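Local coordinates for protein WbmS, polysaccharide deacetylase involved in O-antigen biosynthesis (Bordetella bronchiseptica, PDB 3HFT) that probably removes acetyl groups from a polysaccharide during O-antigen biosynthesis, as a zinc-binding member of the polysaccharide deacetylase family, at residues N19-I24 / I39-D44; N149-W154 / V173-E178; G157-P162 / Q198-N203. All blocks are in the same frame, centred on the assembly; numbering follows the deposited sequence. Where two conformers were deposited one is given.

Contact 1 (N19-I24 / I39-D44). With EDO (1,2-ethanediol), chain H.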
loop_
_atom_site.group_PDB
_atom_site.type_symbol
_atom_site.label_atom_id
_atom_site.label_comp_id
_atom_site.label_asym_id
_atom_site.label_seq_id
_atom_site.Cartn_x
_atom_site.Cartn_y
_atom_site.Cartn_z
ATOM N N ASN A 19 16.203 -24.819 3.136
ATOM C CA ASN A 19 15.478 -24.070 4.189
ATOM C C ASN A 19 14.663 -23.024 3.476
ATOM O O ASN A 19 14.948 -21.814 3.536
ATOM C CB ASN A 19 16.431 -23.359 5.158
ATOM N N LYS A 20 13.632 -23.479 2.793
ATOM C CA LYS A 20 12.858 -22.570 1.980
ATOM C C LYS A 20 11.988 -21.622 2.796
ATOM O O LYS A 20 11.716 -20.513 2.373
ATOM C CB LYS A 20 11.993 -23.362 1.005
ATOM C CG LYS A 20 12.064 -22.802 -0.391
ATOM C CD LYS A 20 11.136 -23.546 -1.305
ATOM C CE LYS A 20 11.632 -23.513 -2.725
ATOM N NZ LYS A 20 12.714 -24.503 -2.890
ATOM N N PHE A 21 11.526 -22.082 3.952
ATOM C CA PHE A 21 10.561 -21.362 4.765
ATOM C C PHE A 21 11.275 -20.521 5.814
ATOM O O PHE A 21 12.186 -21.005 6.515
ATOM C CB PHE A 21 9.595 -22.319 5.446
ATOM C CG PHE A 21 8.669 -23.035 4.498
ATOM C CD1 PHE A 21 7.498 -22.440 4.062
ATOM C CD2 PHE A 21 8.964 -24.312 4.043
ATOM C CE1 PHE A 21 6.640 -23.101 3.202
ATOM C CE2 PHE A 21 8.099 -24.984 3.182
ATOM C CZ PHE A 21 6.931 -24.381 2.760
ATOM N N ALA A 22 10.847 -19.275 5.946
ATOM C CA ALA A 22 11.481 -18.370 6.874
ATOM C C ALA A 22 10.451 -17.525 7.629
ATOM O O ALA A 22 9.257 -17.561 7.336
ATOM C CB ALA A 22 12.468 -17.483 6.104
ATOM N N ARG A 23 10.942 -16.824 8.650
ATOM C CA ARG A 23 10.169 -15.862 9.404
ATOM C C ARG A 23 10.361 -14.468 8.809
ATOM O O ARG A 23 11.405 -14.168 8.239
ATOM C CB ARG A 23 10.666 -15.851 10.840
ATOM C CG ARG A 23 10.571 -17.216 11.490
ATOM C CD ARG A 23 11.302 -17.212 12.792
ATOM N NE ARG A 23 12.712 -16.967 12.591
ATOM C CZ ARG A 23 13.694 -17.802 12.891
ATOM N NH1 ARG A 23 13.466 -18.981 13.445
ATOM N NH2 ARG A 23 14.931 -17.430 12.652
ATOM N N ILE A 24 9.370 -13.597 8.951
ATOM C CA ILE A 24 9.536 -12.230 8.433
ATOM C C ILE A 24 10.802 -11.564 9.003
ATOM O O ILE A 24 11.547 -10.921 8.258
ATOM C CB ILE A 24 8.248 -11.359 8.677
ATOM C CG1 ILE A 24 7.043 -11.913 7.882
ATOM C CG2 ILE A 24 8.499 -9.864 8.386
ATOM C CD1 ILE A 24 7.076 -11.651 6.339
ATOM N N ILE A 39 10.040 -18.668 1.003
ATOM C CA ILE A 39 8.618 -18.627 1.295
ATOM C C ILE A 39 8.433 -18.192 2.743
ATOM O O ILE A 39 9.099 -18.708 3.659
ATOM C CB ILE A 39 7.973 -19.991 1.072
ATOM C CG1 ILE A 39 8.171 -20.441 -0.398
ATOM C CG2 ILE A 39 6.508 -19.933 1.482
ATOM C CD1 ILE A 39 7.834 -21.914 -0.675
ATOM N N PHE A 40 7.577 -17.201 2.930
ATOM C CA PHE A 40 7.237 -16.689 4.261
ATOM C C PHE A 40 5.746 -16.903 4.529
ATOM O O PHE A 40 4.890 -16.173 4.007
ATOM C CB PHE A 40 7.570 -15.199 4.354
ATOM C CG PHE A 40 9.029 -14.886 4.156
ATOM C CD1 PHE A 40 9.585 -14.896 2.906
ATOM C CD2 PHE A 40 9.851 -14.628 5.241
ATOM C CE1 PHE A 40 10.933 -14.636 2.717
ATOM C CE2 PHE A 40 11.194 -14.341 5.056
ATOM C CZ PHE A 40 11.732 -14.361 3.788
ATOM N N LEU A 41 5.418 -17.955 5.280
ATOM C CA LEU A 41 4.028 -18.225 5.631
ATOM C C LEU A 41 3.660 -17.294 6.771
ATOM O O LEU A 41 4.381 -17.217 7.801
ATOM C CB LEU A 41 3.849 -19.682 6.065
ATOM C CG LEU A 41 4.113 -20.776 5.024
ATOM C CD1 LEU A 41 4.048 -22.178 5.678
ATOM C CD2 LEU A 41 3.134 -20.662 3.882
ATOM N N THR A 42 2.574 -16.561 6.590
ATOM C CA THR A 42 2.105 -15.625 7.589
ATOM C C THR A 42 0.631 -15.917 7.891
ATOM O O THR A 42 -0.133 -16.305 7.006
ATOM C CB THR A 42 2.325 -14.137 7.171
ATOM O OG1 THR A 42 1.443 -13.788 6.101
ATOM C CG2 THR A 42 3.802 -13.864 6.779
ATOM N N PHE A 43 0.265 -15.722 9.153
ATOM C CA PHE A 43 -1.063 -16.006 9.638
ATOM C C PHE A 43 -1.651 -14.818 10.366
ATOM O O PHE A 43 -1.131 -14.393 11.368
ATOM C CB PHE A 43 -0.989 -17.231 10.549
ATOM C CG PHE A 43 -0.535 -18.463 9.818
ATOM C CD1 PHE A 43 -1.459 -19.276 9.183
ATOM C CD2 PHE A 43 0.807 -18.772 9.730
ATOM C CE1 PHE A 43 -1.046 -20.363 8.446
ATOM C CE2 PHE A 43 1.241 -19.859 9.011
ATOM C CZ PHE A 43 0.321 -20.652 8.361
ATOM N N ASP A 44 -2.717 -14.263 9.811
ATOM C CA ASP A 44 -3.500 -13.208 10.424
ATOM C C ASP A 44 -4.580 -13.934 11.270
ATOM O O ASP A 44 -5.506 -14.579 10.732
ATOM C CB ASP A 44 -4.187 -12.354 9.374
ATOM C CG ASP A 44 -3.213 -11.474 8.589
ATOM O OD1 ASP A 44 -2.026 -11.384 8.956
ATOM O OD2 ASP A 44 -3.667 -10.859 7.601
HETATM C C1 EDO H . 12.050 -24.928 5.330
HETATM O O1 EDO H . 12.994 -24.208 6.114
HETATM C C2 EDO H . 12.489 -26.316 4.892
HETATM O O2 EDO H . 12.292 -26.413 3.460
HETATM O O HOH W 1 6.941 -16.126 7.892
HETATM O O HOH W 2 7.449 -19.554 6.508
#
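Phe21 and Ile39 make the tight side of the contact between the irregular segment 19-24 and strand 39-44. Their side chains lie alongside one another and point the same way, with Ile39 CG2 3.6 Å from Phe21 CE1. With CG1 of Ile39 beside the backbone N (chi1 -59°), CG2 is the branch that stands anti to that N and meets the ring. Leu41 CD1 adds a second methyl, reaching Phe21 CE1 obliquely at 3.7 Å. The backbones join in one parallel bridge: Ile39 N donates to Lys20 O at 2.8 Å, and Ala22 N to Ile39 O at 2.9 Å. Next to it, Ala22 CB packs 3.5 Å from Phe40 CE2, while Arg23 O lies near the plane of that ring, 3.2 Å from the same CE2.

Between Ala22 and Leu41 the backbones no longer bond directly, and water links them. Water 1 donates to both Ala22 O and Leu41 O, and Leu41 N gives its hydrogen to water 2 at 2.9 Å. A 1,2-ethanediol, probably from the crystallisation liquor, makes weak bonds to Lys20 N and Phe21 O, both within segment 19-24.

Helix 245-256 covers Phe21 through Leu252 and Leu41 through Leu253. Strand 39-44 itself is central in the parallel sheet, flanked by strands 67-71 and 203-207.

Contact 2 (N149-W154 / V173-E178)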
loop_
_atom_site.group_PDB
_atom_site.type_symbol
_atom_site.label_atom_id
_atom_site.label_comp_id
_atom_site.label_asym_id
_atom_site.label_seq_id
_atom_site.Cartn_x
_atom_site.Cartn_y
_atom_site.Cartn_z
ATOM N N ASN A 149 2.046 -4.683 5.088
ATOM C CA ASN A 149 0.729 -4.163 4.655
ATOM C C ASN A 149 0.475 -3.987 3.147
ATOM O O ASN A 149 -0.641 -3.708 2.749
ATOM C CB ASN A 149 0.500 -2.813 5.341
ATOM C CG ASN A 149 0.018 -2.984 6.776
ATOM O OD1 ASN A 149 -0.928 -3.703 7.002
ATOM N ND2 ASN A 149 0.631 -2.296 7.718
ATOM N N ILE A 150 1.508 -4.140 2.323
ATOM C CA ILE A 150 1.371 -4.012 0.852
ATOM C C ILE A 150 1.114 -5.382 0.222
ATOM O O ILE A 150 1.953 -6.299 0.335
ATOM C CB ILE A 150 2.652 -3.451 0.188
ATOM C CG1 ILE A 150 2.963 -2.012 0.659
ATOM C CG2 ILE A 150 2.509 -3.426 -1.381
ATOM C CD1 ILE A 150 2.047 -1.002 0.143
ATOM N N LEU A 151 -0.024 -5.513 -0.452
ATOM C CA LEU A 151 -0.363 -6.718 -1.154
ATOM C C LEU A 151 -0.266 -6.446 -2.640
ATOM O O LEU A 151 -1.033 -5.684 -3.185
ATOM C CB LEU A 151 -1.767 -7.191 -0.782
ATOM C CG LEU A 151 -2.206 -8.625 -1.152
ATOM C CD1 LEU A 151 -3.577 -8.932 -0.498
ATOM C CD2 LEU A 151 -2.264 -8.948 -2.657
ATOM N N VAL A 152 0.719 -7.058 -3.304
ATOM C CA VAL A 152 0.815 -6.998 -4.745
ATOM C C VAL A 152 0.543 -8.414 -5.255
ATOM O O VAL A 152 1.316 -9.325 -5.009
ATOM C CB VAL A 152 2.230 -6.543 -5.211
ATOM C CG1 VAL A 152 2.275 -6.540 -6.735
ATOM C CG2 VAL A 152 2.582 -5.153 -4.609
ATOM N N PRO A 153 -0.559 -8.611 -5.969
ATOM C CA PRO A 153 -0.922 -9.965 -6.387
ATOM C C PRO A 153 0.130 -10.688 -7.205
ATOM O O PRO A 153 0.788 -10.098 -8.064
ATOM C CB PRO A 153 -2.187 -9.752 -7.230
ATOM C CG PRO A 153 -2.733 -8.439 -6.776
ATOM C CD PRO A 153 -1.551 -7.602 -6.375
ATOM N N TRP A 154 0.287 -11.971 -6.933
ATOM C CA TRP A 154 1.225 -12.822 -7.653
ATOM C C TRP A 154 1.065 -12.788 -9.164
ATOM O O TRP A 154 2.022 -13.098 -9.895
ATOM C CB TRP A 154 1.082 -14.290 -7.176
ATOM C CG TRP A 154 -0.175 -14.901 -7.561
ATOM C CD1 TRP A 154 -1.335 -14.922 -6.841
ATOM C CD2 TRP A 154 -0.461 -15.557 -8.793
ATOM N NE1 TRP A 154 -2.316 -15.564 -7.552
ATOM C CE2 TRP A 154 -1.807 -15.944 -8.760
ATOM C CE3 TRP A 154 0.290 -15.840 -9.939
ATOM C CZ2 TRP A 154 -2.412 -16.596 -9.804
ATOM C CZ3 TRP A 154 -0.310 -16.511 -10.956
ATOM C CH2 TRP A 154 -1.651 -16.877 -10.891
ATOM N N VAL A 173 7.614 -5.120 3.419
ATOM C CA VAL A 173 7.610 -6.452 2.898
ATOM C C VAL A 173 6.281 -6.721 2.141
ATOM O O VAL A 173 5.250 -6.858 2.762
ATOM C CB VAL A 173 7.770 -7.484 4.050
ATOM C CG1 VAL A 173 7.794 -8.934 3.462
ATOM C CG2 VAL A 173 9.029 -7.164 4.919
ATOM N N PRO A 174 6.314 -6.783 0.788
ATOM C CA PRO A 174 5.056 -6.969 0.076
ATOM C C PRO A 174 4.681 -8.449 0.032
ATOM O O PRO A 174 5.568 -9.297 -0.002
ATOM C CB PRO A 174 5.396 -6.493 -1.327
ATOM C CG PRO A 174 6.818 -6.909 -1.503
ATOM C CD PRO A 174 7.442 -6.645 -0.141
ATOM N N TYR A 175 3.383 -8.748 -0.003
ATOM C CA TYR A 175 2.934 -10.128 -0.066
ATOM C C TYR A 175 2.024 -10.341 -1.240
ATOM O O TYR A 175 1.444 -9.388 -1.773
ATOM C CB TYR A 175 2.317 -10.603 1.242
ATOM C CG TYR A 175 0.959 -10.098 1.665
ATOM C CD1 TYR A 175 0.801 -8.847 2.256
ATOM C CD2 TYR A 175 -0.130 -10.915 1.590
ATOM C CE1 TYR A 175 -0.427 -8.419 2.714
ATOM C CE2 TYR A 175 -1.367 -10.512 2.076
ATOM C CZ TYR A 175 -1.509 -9.264 2.637
ATOM O OH TYR A 175 -2.726 -8.874 3.161
ATOM N N LEU A 176 2.014 -11.585 -1.722
ATOM C CA LEU A 176 1.475 -11.859 -3.050
ATOM C C LEU A 176 0.287 -12.838 -3.161
ATOM O O LEU A 176 -0.269 -13.036 -4.243
ATOM C CB LEU A 176 2.632 -12.327 -3.961
ATOM C CG LEU A 176 3.558 -13.502 -3.575
ATOM C CD1 LEU A 176 2.802 -14.804 -3.225
ATOM C CD2 LEU A 176 4.621 -13.736 -4.682
ATOM N N TRP A 177 -0.112 -13.414 -2.040
ATOM C CA TRP A 177 -1.210 -14.378 -1.999
ATOM C C TRP A 177 -1.863 -14.358 -0.625
ATOM O O TRP A 177 -1.174 -14.209 0.409
ATOM C CB TRP A 177 -0.693 -15.780 -2.338
ATOM C CG TRP A 177 -1.802 -16.797 -2.634
ATOM C CD1 TRP A 177 -2.202 -17.225 -3.868
ATOM C CD2 TRP A 177 -2.536 -17.585 -1.683
ATOM N NE1 TRP A 177 -3.194 -18.172 -3.747
ATOM C CE2 TRP A 177 -3.417 -18.412 -2.419
ATOM C CE3 TRP A 177 -2.600 -17.611 -0.286
ATOM C CZ2 TRP A 177 -4.325 -19.298 -1.799
ATOM C CZ3 TRP A 177 -3.492 -18.495 0.328
ATOM C CH2 TRP A 177 -4.351 -19.308 -0.431
ATOM N N GLU A 178 -3.197 -14.462 -0.614
ATOM C CA GLU A 178 -3.989 -14.484 0.622
ATOM C C GLU A 178 -5.226 -15.338 0.342
ATOM O O GLU A 178 -5.806 -15.297 -0.769
ATOM C CB GLU A 178 -4.341 -13.073 1.087
ATOM C CG GLU A 178 -5.230 -12.986 2.326
ATOM C CD GLU A 178 -5.485 -11.567 2.771
ATOM O OE1 GLU A 178 -4.571 -10.713 2.609
ATOM O OE2 GLU A 178 -6.603 -11.300 3.278
#
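Leu151 and Tyr175 face each other where segments 149-154 and 173-178 are held by three backbone hydrogen bonds. Tyr175 N donates to Ile150 O at 2.9 Å and Val152 N to Tyr175 O at 2.9 Å, a single parallel bridge with Leu151 between the two bonds. The third bond slips by one residue: Trp154 N reaches Leu176 O at 2.9 Å, in the carbonyl plane and on a lone pair, where regular pairing would use Trp177.

Among the side chains, a CH-pi contact sets Leu151 CG over one face of the Tyr175 ring, 4.0 Å from its centroid and 17° off the normal. Leu151 CD1 reaches Tyr175 CE2 at 3.7 Å and also lies beside Glu178 OE1. The phenol is tethered in turn, Tyr175 OH donating to Glu178 OE1 at 2.7 Å, nearly in line with the carboxylate C-O bond; this should restrain the ring beneath Leu151.

The tryptophans meet obliquely. Trp154 CD1 approaches the edge of Trp177 at its CD1, 3.9 Å away, with the five-membered rings inclined at 36°. Trp187 and Trp196 join this aromatic cluster, and Trp177 NE1 bonds to Tyr195 OH. Outside, Val152 and Pro153 pack on Trp163 of the second subunit.

Segment 173-178 ends in the outer strand 177-178 of the parallel sheet, and Glu178 occupies the N-cap position of helix 179-185, a strand-to-helix passage consistent with the distorted beta/alpha barrel of polysaccharide deacetylases.

Contact 3 (G157-P162 / Q198-N203)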
loop_
_atom_site.group_PDB
_atom_site.type_symbol
_atom_site.label_atom_id
_atom_site.label_comp_id
_atom_site.label_asym_id
_atom_site.label_seq_id
_atom_site.Cartn_x
_atom_site.Cartn_y
_atom_site.Cartn_z
ATOM N N GLY A 157 2.282 -9.519 -12.580
ATOM C CA GLY A 157 3.427 -9.485 -13.490
ATOM C C GLY A 157 4.625 -8.777 -12.889
ATOM O O GLY A 157 5.492 -8.291 -13.619
ATOM N N ILE A 158 4.640 -8.668 -11.567
ATOM C CA ILE A 158 5.650 -7.931 -10.823
ATOM C C ILE A 158 6.437 -8.887 -9.939
ATOM O O ILE A 158 5.862 -9.572 -9.060
ATOM C CB ILE A 158 5.001 -6.844 -9.932
ATOM C CG1 ILE A 158 4.224 -5.839 -10.810
ATOM C CG2 ILE A 158 6.094 -6.108 -9.122
ATOM C CD1 ILE A 158 3.301 -4.878 -10.052
ATOM N N VAL A 159 7.751 -8.891 -10.134
ATOM C CA VAL A 159 8.658 -9.659 -9.269
ATOM C C VAL A 159 8.933 -8.800 -8.072
ATOM O O VAL A 159 9.427 -7.663 -8.176
ATOM C CB VAL A 159 9.952 -10.027 -9.955
ATOM C CG1 VAL A 159 10.899 -10.808 -9.013
ATOM C CG2 VAL A 159 9.660 -10.846 -11.204
ATOM N N LEU A 160 8.645 -9.365 -6.908
ATOM C CA LEU A 160 8.668 -8.609 -5.658
ATOM C C LEU A 160 9.923 -8.760 -4.862
ATOM O O LEU A 160 10.544 -9.844 -4.871
ATOM C CB LEU A 160 7.530 -9.055 -4.810
ATOM C CG LEU A 160 6.130 -8.729 -5.333
ATOM C CD1 LEU A 160 5.099 -9.369 -4.433
ATOM C CD2 LEU A 160 5.938 -7.191 -5.435
ATOM N N GLN A 161 10.266 -7.686 -4.146
ATOM C CA GLN A 161 11.443 -7.594 -3.287
ATOM C C GLN A 161 11.055 -6.666 -2.110
ATOM O O GLN A 161 10.336 -5.675 -2.317
ATOM C CB GLN A 161 12.619 -6.937 -4.068
ATOM C CG GLN A 161 12.860 -7.447 -5.524
ATOM C CD GLN A 161 13.489 -8.826 -5.567
ATOM O OE1 GLN A 161 13.974 -9.295 -4.547
ATOM N NE2 GLN A 161 13.507 -9.474 -6.750
ATOM N N PRO A 162 11.548 -6.938 -0.886
ATOM C CA PRO A 162 11.273 -6.002 0.197
ATOM C C PRO A 162 12.132 -4.748 -0.075
ATOM O O PRO A 162 13.076 -4.810 -0.860
ATOM C CB PRO A 162 11.786 -6.750 1.442
ATOM C CG PRO A 162 12.936 -7.550 0.890
ATOM C CD PRO A 162 12.466 -7.999 -0.462
ATOM N N GLN A 198 7.869 -17.114 -7.059
ATOM C CA GLN A 198 8.912 -16.344 -7.677
ATOM C C GLN A 198 10.287 -16.850 -7.184
ATOM O O GLN A 198 10.689 -16.596 -6.028
ATOM C CB GLN A 198 8.750 -14.863 -7.309
ATOM C CG GLN A 198 7.329 -14.324 -7.520
ATOM C CD GLN A 198 7.238 -12.827 -7.413
ATOM O OE1 GLN A 198 8.196 -12.153 -6.992
ATOM N NE2 GLN A 198 6.081 -12.280 -7.822
ATOM N N PRO A 199 11.016 -17.573 -8.039
ATOM C CA PRO A 199 12.344 -18.014 -7.593
ATOM C C PRO A 199 13.259 -16.837 -7.414
ATOM O O PRO A 199 14.285 -16.933 -6.723
ATOM C CB PRO A 199 12.836 -18.874 -8.750
ATOM C CG PRO A 199 11.974 -18.589 -9.873
ATOM C CD PRO A 199 10.718 -18.005 -9.411
ATOM N N ASP A 200 12.883 -15.727 -8.049
ATOM C CA ASP A 200 13.671 -14.500 -8.105
ATOM C C ASP A 200 13.106 -13.349 -7.259
ATOM O O ASP A 200 13.604 -12.229 -7.348
ATOM C CB ASP A 200 13.805 -13.998 -9.554
ATOM C CG ASP A 200 12.465 -13.965 -10.322
ATOM O OD1 ASP A 200 11.414 -14.423 -9.827
ATOM O OD2 ASP A 200 12.498 -13.507 -11.478
ATOM N N GLY A 201 12.119 -13.635 -6.433
ATOM C CA GLY A 201 11.517 -12.607 -5.595
ATOM C C GLY A 201 11.206 -13.150 -4.231
ATOM O O GLY A 201 11.549 -14.302 -3.915
ATOM N N ILE A 202 10.587 -12.312 -3.403
ATOM C CA ILE A 202 10.121 -12.711 -2.097
ATOM C C ILE A 202 8.706 -13.257 -2.183
ATOM O O ILE A 202 7.869 -12.691 -2.877
ATOM C CB ILE A 202 10.233 -11.529 -1.082
ATOM C CG1 ILE A 202 10.092 -12.071 0.339
ATOM C CG2 ILE A 202 9.222 -10.405 -1.394
ATOM C CD1 ILE A 202 10.254 -11.004 1.384
ATOM N N ASN A 203 8.418 -14.367 -1.483
ATOM C CA ASN A 203 7.108 -15.024 -1.540
ATOM C C ASN A 203 6.409 -15.077 -0.186
ATOM O O ASN A 203 6.655 -15.996 0.619
ATOM C CB ASN A 203 7.295 -16.455 -2.047
ATOM C CG ASN A 203 7.949 -16.512 -3.413
ATOM O OD1 ASN A 203 7.246 -16.485 -4.443
ATOM N ND2 ASN A 203 9.282 -16.682 -3.444
#
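Gln198 reaches across to segment 157-162 and grips its backbone with both ends of one amide. Its chain is extended beyond CG (chi2 -169°), which carries the amide alongside Val159. There NE2 donates to Ile158 O at 3.0 Å, the acceptor lying somewhat out of the plane of the Gln198 amide, while Gln198 OE1 takes the hydrogen of Leu160 N at 2.8 Å on an in-plane lone pair, almost straight at 171°. The one amide thus supplies the N-H and the C=O that a bridging residue of a parallel strand would present, one bond to the residue before Val159 and one to the residue after it.

Gln161 does the reverse in one of its two modelled conformers. CB starts away from segment 198-203, but the chain folds at chi2 (-74°) and returns NE2 to Asp200 O, 2.8 Å off and in the carbonyl plane. Trp35 NE1 bonds to the other end, Gln161 OE1. A backbone bond completes the join, Ile202 N lying above the carbonyl plane of Leu160 O at 2.9 Å. Ile202 places CG2 between its backbone N and carbonyl carbon, where this methyl meets Leu160 CB at 4.0 Å and Pro162 CD at 4.1 Å. Gly201, without a side chain, lets its CA come close against Leu160 O.

Asn203 holds the backbone of Gln198: OD1 accepts from Gln198 N at 2.8 Å and ND2 donates to Gln198 O. The two bonds bracket a type I beta turn, Gln198 to Gly201, in the loop leading into strand 203-207 of the parallel sheet.

Overall arrangement
The three contacts touch one another; contacts 2 and 3 lie on the same side of the chain's centre. Contact 1 meets contact 3 through a probable hydrogen bond from Phe40 N to Asn203 O, 2.8 Å, where strand 39-44 starts beside strand 203-207. Contacts 2 and 3, with centres about 10 Å apart, interleave along the chain; Val152 CB packs on Leu160 CD2 at 3.8 Å, and both border the second subunit. Contact 1 touches contact 2 through Ile24 and Val173. Strand 39-44 runs toward the zinc site of Asp46, His92 and His127, the Thr42 side chain about 10 Å from the metal. An unidentified molecule, probably from the crystallisation liquor, lies about 3 Å (nearest atoms) from the Glu178 side chain and may mark a pocket.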